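Local atomic coordinates of long form salivary protein D7L1 (Anopheles stephensi, PDB entry 3NHI), a protein that binds and sequesters cysteinyl leukotrienes and thromboxane A2 analogues, so blunting the host response while female mosquitoes feed on blood. Residues R249-Q252 and H253-A257; V283-E286 and M287-L290. One frame throughout, in Å; residues are numbered along the deposited sequence.

How the contacts relate
The two contacts follow one another along the chain and neither encloses nor crosses the other. Contact 1 comes first, in the opening turns of helix 251-266, and closes a single turn of helix. Contact 2 does the same at the far end of helix 280-288, the next helix and the last of the chain. Their centres are about 19 Å apart, and their nearest atoms about 5 Å, without touching. Contact 1 packs its buried side on helices 207-216, 223-231 and 238-246. Contact 2 lays its own on helix 251-266, so this helix, which begins in contact 1, also carries the residues that contact 2 packs on. Tyr277, in the loop between the two helices, touches both.

Contact 1 of 2, residues R249-Q252 and H253-A257; sequences RLKQ and HFKNA. With SO4 (sulfate ion), chain D.
The flat amides of Gln252 and Asn256 meet with their planes 47° apart. Gln252 NE2 donates to Asn256 OD1 at 3.1 Å; the oxygen lies in the plane of the Gln252 amide, while NE2 stands above the plane of the Asn256 amide. The His253 ring meets Leu250 O obliquely. The amide pair is an i to i+4 contact in the first turns of helix 251-266, within the mostly helical D7 fold (PBP/GOBP family). A bend at chi2 of Gln252 (57°) turns its amide along the helix. Its other end, OE1, accepts Lys251 NZ at 2.8 Å, with NZ above the carbonyl plane (44° out of it), so the amide is held at both ends. Phe254 N bonds to Leu250 O at 2.8 Å and Lys255 N to Lys251 O at 3.0 Å. Buried Leu250 packs on helix 223-231, and buried Phe254 on helix 238-246 and Phe214. Lys251 NZ and Lys255 NZ lie 3.0 Å apart, unbonded. Of the two, only Lys255 bonds the sulfate, probably from the crystallisation liquor, which is also hydrogen-bonded to Arg177 NH2 and the backbone N of Tyr178. The extended Lys255 chain carries NZ to sulfate O3 at 2.8 Å and O1 at 2.9 Å.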
ATOM      1  N   ARG A 249     -27.849  -0.366  -2.465  1.00 11.65           N
ATOM      2  CA  ARG A 249     -28.277  -1.449  -1.581  1.00 13.55           C
ATOM      3  C   ARG A 249     -27.081  -2.023  -0.790  1.00 13.04           C
ATOM      4  O   ARG A 249     -27.267  -2.730   0.207  1.00 14.29           O
ATOM      5  CB  ARG A 249     -28.957  -2.546  -2.405  1.00 14.23           C
ATOM      6  CG  ARG A 249     -30.226  -3.122  -1.798  1.00 19.60           C
ATOM      7  CD  ARG A 249     -31.487  -2.535  -2.443  1.00 25.28           C
ATOM      8  NE  ARG A 249     -31.750  -3.100  -3.770  1.00 29.08           N
ATOM      9  CZ  ARG A 249     -31.576  -2.457  -4.924  1.00 30.71           C
ATOM     10  NH1 ARG A 249     -31.142  -1.200  -4.943  1.00 31.67           N
ATOM     11  NH2 ARG A 249     -31.842  -3.078  -6.071  1.00 31.42           N
ATOM     12  N   LEU A 250     -25.858  -1.711  -1.228  1.00 11.95           N
ATOM     13  CA  LEU A 250     -24.628  -2.141  -0.536  1.00 11.50           C
ATOM     14  C   LEU A 250     -24.247  -1.274   0.659  1.00 10.75           C
ATOM     15  O   LEU A 250     -23.277  -1.579   1.341  1.00 10.02           O
ATOM     16  CB  LEU A 250     -23.428  -2.133  -1.501  1.00 11.99           C
ATOM     17  CG  LEU A 250     -23.459  -3.074  -2.698  1.00 12.85           C
ATOM     18  CD1 LEU A 250     -22.367  -2.696  -3.680  1.00 14.27           C
ATOM     19  CD2 LEU A 250     -23.294  -4.522  -2.249  1.00 15.94           C
ATOM     20  N   LYS A 251     -25.004  -0.204   0.895  1.00  9.70           N
ATOM     21  CA  LYS A 251     -24.666   0.826   1.888  1.00 10.08           C
ATOM     22  C   LYS A 251     -23.946   0.327   3.138  1.00  8.88           C
ATOM     23  O   LYS A 251     -22.814   0.742   3.412  1.00  8.49           O
ATOM     24  CB  LYS A 251     -25.933   1.596   2.311  1.00 10.37           C
ATOM     25  CG  LYS A 251     -25.708   2.648   3.404  1.00 14.53           C
ATOM     26  CD  LYS A 251     -26.984   2.925   4.220  1.00 18.89           C
ATOM     27  CE  LYS A 251     -27.201   1.910   5.365  1.00 21.40           C
ATOM     28  NZ  LYS A 251     -26.162   1.950   6.448  1.00 21.36           N
ATOM     29  N   GLN A 252     -24.606  -0.526   3.917  1.00  8.99           N
ATOM     30  CA  GLN A 252     -24.033  -0.948   5.188  1.00  8.63           C
ATOM     31  C   GLN A 252     -22.780  -1.787   4.994  1.00  7.72           C
ATOM     32  O   GLN A 252     -21.818  -1.658   5.752  1.00  7.28           O
ATOM     33  CB  GLN A 252     -25.046  -1.712   6.046  1.00  9.55           C
ATOM     34  CG  GLN A 252     -24.547  -1.982   7.478  1.00 12.36           C
ATOM     35  CD  GLN A 252     -24.165  -0.699   8.216  1.00 15.19           C
ATOM     36  OE1 GLN A 252     -24.978   0.224   8.354  1.00 17.75           O
ATOM     37  NE2 GLN A 252     -22.918  -0.629   8.679  1.00 13.73           N
ATOM     38  N   HIS A 253     -22.791  -2.647   3.984  1.00  7.21           N
ATOM     39  CA  HIS A 253     -21.618  -3.463   3.702  1.00  7.12           C
ATOM     40  C   HIS A 253     -20.438  -2.618   3.258  1.00  6.64           C
ATOM     41  O   HIS A 253     -19.300  -2.877   3.666  1.00  6.23           O
ATOM     42  CB  HIS A 253     -21.952  -4.530   2.668  1.00  7.77           C
ATOM     43  CG  HIS A 253     -23.094  -5.399   3.072  1.00 10.25           C
ATOM     44  ND1 HIS A 253     -23.035  -6.228   4.167  1.00 12.06           N
ATOM     45  CD2 HIS A 253     -24.332  -5.547   2.546  1.00 12.38           C
ATOM     46  CE1 HIS A 253     -24.188  -6.863   4.295  1.00 14.24           C
ATOM     47  NE2 HIS A 253     -24.994  -6.460   3.329  1.00 14.35           N
ATOM     48  N   PHE A 254     -20.701  -1.605   2.437  1.00  6.70           N
ATOM     49  CA  PHE A 254     -19.634  -0.690   2.068  1.00  5.76           C
ATOM     50  C   PHE A 254     -19.065   0.033   3.292  1.00  5.88           C
ATOM     51  O   PHE A 254     -17.845   0.139   3.431  1.00  5.43           O
ATOM     52  CB  PHE A 254     -20.066   0.328   1.009  1.00  6.37           C
ATOM     53  CG  PHE A 254     -19.020   1.364   0.753  1.00  5.73           C
ATOM     54  CD1 PHE A 254     -17.779   0.990   0.254  1.00  5.32           C
ATOM     55  CD2 PHE A 254     -19.236   2.700   1.058  1.00  5.86           C
ATOM     56  CE1 PHE A 254     -16.779   1.929   0.052  1.00  6.59           C
ATOM     57  CE2 PHE A 254     -18.226   3.647   0.848  1.00  6.71           C
ATOM     58  CZ  PHE A 254     -17.003   3.254   0.346  1.00  6.71           C
ATOM     59  N   LYS A 255     -19.937   0.513   4.175  1.00  5.77           N
ATOM     60  CA  LYS A 255     -19.475   1.192   5.377  1.00  6.50           C
ATOM     61  C   LYS A 255     -18.564   0.260   6.164  1.00  6.03           C
ATOM     62  O   LYS A 255     -17.503   0.661   6.610  1.00  6.00           O
ATOM     63  CB  LYS A 255     -20.650   1.649   6.242  1.00  7.30           C
ATOM     64  CG  LYS A 255     -21.507   2.723   5.604  1.00  9.35           C
ATOM     65  CD  LYS A 255     -22.635   3.132   6.537  1.00 13.00           C
ATOM     66  CE  LYS A 255     -23.518   4.175   5.892  1.00 15.29           C
ATOM     67  NZ  LYS A 255     -24.635   4.555   6.798  1.00 16.79           N
ATOM     68  N   ASN A 256     -18.966  -1.004   6.293  1.00  6.26           N
ATOM     69  CA  ASN A 256     -18.160  -1.960   7.054  1.00  6.10           C
ATOM     70  C   ASN A 256     -16.812  -2.225   6.378  1.00  6.01           C
ATOM     71  O   ASN A 256     -15.784  -2.302   7.052  1.00  6.26           O
ATOM     72  CB  ASN A 256     -18.939  -3.259   7.283  1.00  6.73           C
ATOM     73  CG  ASN A 256     -20.144  -3.061   8.187  1.00  7.51           C
ATOM     74  OD1 ASN A 256     -20.233  -2.076   8.918  1.00  8.94           O
ATOM     75  ND2 ASN A 256     -21.069  -4.012   8.148  1.00  9.31           N
ATOM     76  N   ALA A 257     -16.826  -2.346   5.053  1.00  5.58           N
ATOM     77  CA  ALA A 257     -15.606  -2.589   4.276  1.00  5.14           C
ATOM     78  C   ALA A 257     -14.651  -1.402   4.335  1.00  4.72           C
ATOM     79  O   ALA A 257     -13.448  -1.571   4.524  1.00  4.89           O
ATOM     80  CB  ALA A 257     -15.964  -2.904   2.832  1.00  5.18           C
TER
HETATM   81  S   SO4 D 299     -23.745   6.950   9.068  1.00 40.78           S
HETATM   82  O1  SO4 D 299     -24.482   7.234   7.841  1.00 41.39           O
HETATM   83  O2  SO4 D 299     -22.609   7.853   9.174  1.00 40.67           O
HETATM   84  O3  SO4 D 299     -23.270   5.569   9.044  1.00 40.65           O
HETATM   85  O4  SO4 D 299     -24.631   7.140  10.214  1.00 40.86           O

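Contact 2 of 2, residues V283-E286 and M287-L290; sequences VKEE and MKKL
Lys288 NZ meets Glu285 OE1 at 2.8 Å in a salt bridge across one turn of helix, i to i+3. The nitrogen comes from the syn side, 24° out of the carboxylate plane. The pair lies on the side of helix 280-288, the last helix of the chain, where Lys288 also touches Val294 and Phe296 of the chain end. The Lys288 chain is extended beyond CG, and the bend of Glu285 at chi2 (-54°) swings its carboxylate alongside it. Glu286 and Lys289 also run side by side, but their charges stay apart, with OE2 4.5 Å from NZ. The firmer partner of Glu286 is Lys275, which forms a salt bridge with OE1. On the buried side, Met287 CE lies 4.1 Å from Val283 CG1, and the two side chains point the same way. Val283 also touches Phe260, and Met287 touches Glu262 and Leu263, which joins this face to helix 251-266. The hydrogen-bond pattern changes toward the C-terminal end. Met287 N bonds to Val283 O at 2.9 Å, four residues back. Lys288 N bonds to Lys284 O and weakly to Glu285 O. Lys289 N then reaches only three residues back, to Glu286 O at 3.3 Å.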
ATOM      1  N   VAL A 283     -13.786  -3.447  15.006  1.00  9.94           N
ATOM      2  CA  VAL A 283     -13.024  -2.505  14.186  1.00  9.54           C
ATOM      3  C   VAL A 283     -12.975  -1.126  14.853  1.00  9.32           C
ATOM      4  O   VAL A 283     -11.903  -0.524  14.978  1.00  8.94           O
ATOM      5  CB  VAL A 283     -13.597  -2.413  12.746  1.00  9.30           C
ATOM      6  CG1 VAL A 283     -12.955  -1.257  11.973  1.00  9.87           C
ATOM      7  CG2 VAL A 283     -13.375  -3.710  12.011  1.00  9.79           C
ATOM      8  N   LYS A 284     -14.128  -0.643  15.300  1.00  9.75           N
ATOM      9  CA  LYS A 284     -14.199   0.649  15.971  1.00 10.43           C
ATOM     10  C   LYS A 284     -13.346   0.696  17.240  1.00 10.55           C
ATOM     11  O   LYS A 284     -12.616   1.659  17.461  1.00 10.03           O
ATOM     12  CB  LYS A 284     -15.649   1.029  16.246  1.00 11.10           C
ATOM     13  CG  LYS A 284     -16.431   1.327  14.973  1.00 14.95           C
ATOM     14  CD  LYS A 284     -17.837   1.812  15.270  1.00 19.36           C
ATOM     15  CE  LYS A 284     -18.624   2.066  13.993  1.00 22.02           C
ATOM     16  NZ  LYS A 284     -19.007   0.802  13.311  1.00 24.50           N
ATOM     17  N   GLU A 285     -13.403  -0.361  18.048  1.00 10.75           N
ATOM     18  CA  GLU A 285     -12.570  -0.431  19.255  1.00 11.69           C
ATOM     19  C   GLU A 285     -11.080  -0.393  18.931  1.00 10.98           C
ATOM     20  O   GLU A 285     -10.313   0.318  19.583  1.00 11.00           O
ATOM     21  CB  GLU A 285     -12.933  -1.658  20.104  1.00 12.37           C
ATOM     22  CG  GLU A 285     -14.297  -1.548  20.787  1.00 15.81           C
ATOM     23  CD  GLU A 285     -14.451  -0.269  21.614  1.00 19.12           C
ATOM     24  OE1 GLU A 285     -15.417   0.485  21.371  1.00 22.14           O
ATOM     25  OE2 GLU A 285     -13.601  -0.012  22.494  1.00 21.92           O
ATOM     26  N   GLU A 286     -10.668  -1.134  17.906  1.00 10.41           N
ATOM     27  CA  GLU A 286      -9.272  -1.122  17.474  1.00 10.64           C
ATOM     28  C   GLU A 286      -8.833   0.249  16.953  1.00  9.95           C
ATOM     29  O   GLU A 286      -7.698   0.673  17.191  1.00  9.92           O
ATOM     30  CB  GLU A 286      -9.048  -2.198  16.414  1.00 11.08           C
ATOM     31  CG  GLU A 286      -9.086  -3.618  16.963  1.00 14.23           C
ATOM     32  CD  GLU A 286      -7.709  -4.119  17.331  1.00 19.78           C
ATOM     33  OE1 GLU A 286      -7.339  -5.209  16.841  1.00 22.52           O
ATOM     34  OE2 GLU A 286      -6.986  -3.420  18.081  1.00 20.45           O
ATOM     35  N   MET A 287      -9.735   0.951  16.266  1.00  8.92           N
ATOM     36  CA  MET A 287      -9.407   2.270  15.723  1.00  8.52           C
ATOM     37  C   MET A 287      -9.190   3.318  16.809  1.00  8.62           C
ATOM     38  O   MET A 287      -8.440   4.261  16.608  1.00  8.16           O
ATOM     39  CB  MET A 287     -10.460   2.745  14.724  1.00  8.37           C
ATOM     40  CG  MET A 287     -10.351   2.037  13.377  1.00  7.35           C
ATOM     41  SD  MET A 287     -11.011   2.993  11.993  1.00  9.39           S
ATOM     42  CE  MET A 287     -12.770   2.861  12.301  1.00 10.33           C
ATOM     43  N   LYS A 288      -9.827   3.135  17.964  1.00  8.91           N
ATOM     44  CA  LYS A 288      -9.676   4.078  19.077  1.00  9.41           C
ATOM     45  C   LYS A 288      -8.236   4.142  19.598  1.00  9.94           C
ATOM     46  O   LYS A 288      -7.824   5.155  20.171  1.00 10.06           O
ATOM     47  CB  LYS A 288     -10.649   3.736  20.208  1.00  9.73           C
ATOM     48  CG  LYS A 288     -12.096   4.005  19.877  1.00 10.01           C
ATOM     49  CD  LYS A 288     -12.990   3.522  20.998  1.00 12.37           C
ATOM     50  CE  LYS A 288     -14.433   3.827  20.691  1.00 13.95           C
ATOM     51  NZ  LYS A 288     -15.358   3.251  21.715  1.00 16.98           N
ATOM     52  N   LYS A 289      -7.474   3.074  19.377  1.00  9.73           N
ATOM     53  CA  LYS A 289      -6.076   3.010  19.809  1.00 10.62           C
ATOM     54  C   LYS A 289      -5.129   3.782  18.891  1.00 10.17           C
ATOM     55  O   LYS A 289      -3.975   4.022  19.247  1.00 11.59           O
ATOM     56  CB  LYS A 289      -5.616   1.554  19.881  1.00 11.28           C
ATOM     57  CG  LYS A 289      -6.381   0.730  20.913  1.00 14.26           C
ATOM     58  CD  LYS A 289      -6.199  -0.775  20.714  1.00 19.61           C
ATOM     59  CE  LYS A 289      -4.896  -1.300  21.309  1.00 22.99           C
ATOM     60  NZ  LYS A 289      -3.773  -1.284  20.330  1.00 25.63           N
ATOM     61  N   LEU A 290      -5.618   4.155  17.711  1.00  9.36           N
ATOM     62  CA  LEU A 290      -4.768   4.726  16.670  1.00  8.85           C
ATOM     63  C   LEU A 290      -5.247   6.128  16.287  1.00  8.41           C
ATOM     64  O   LEU A 290      -6.255   6.613  16.799  1.00  8.85           O
ATOM     65  CB  LEU A 290      -4.743   3.786  15.450  1.00  8.81           C
ATOM     66  CG  LEU A 290      -4.170   2.387  15.726  1.00  9.48           C
ATOM     67  CD1 LEU A 290      -4.482   1.444  14.574  1.00 10.82           C
ATOM     68  CD2 LEU A 290      -2.663   2.410  16.017  1.00 12.05           C
TER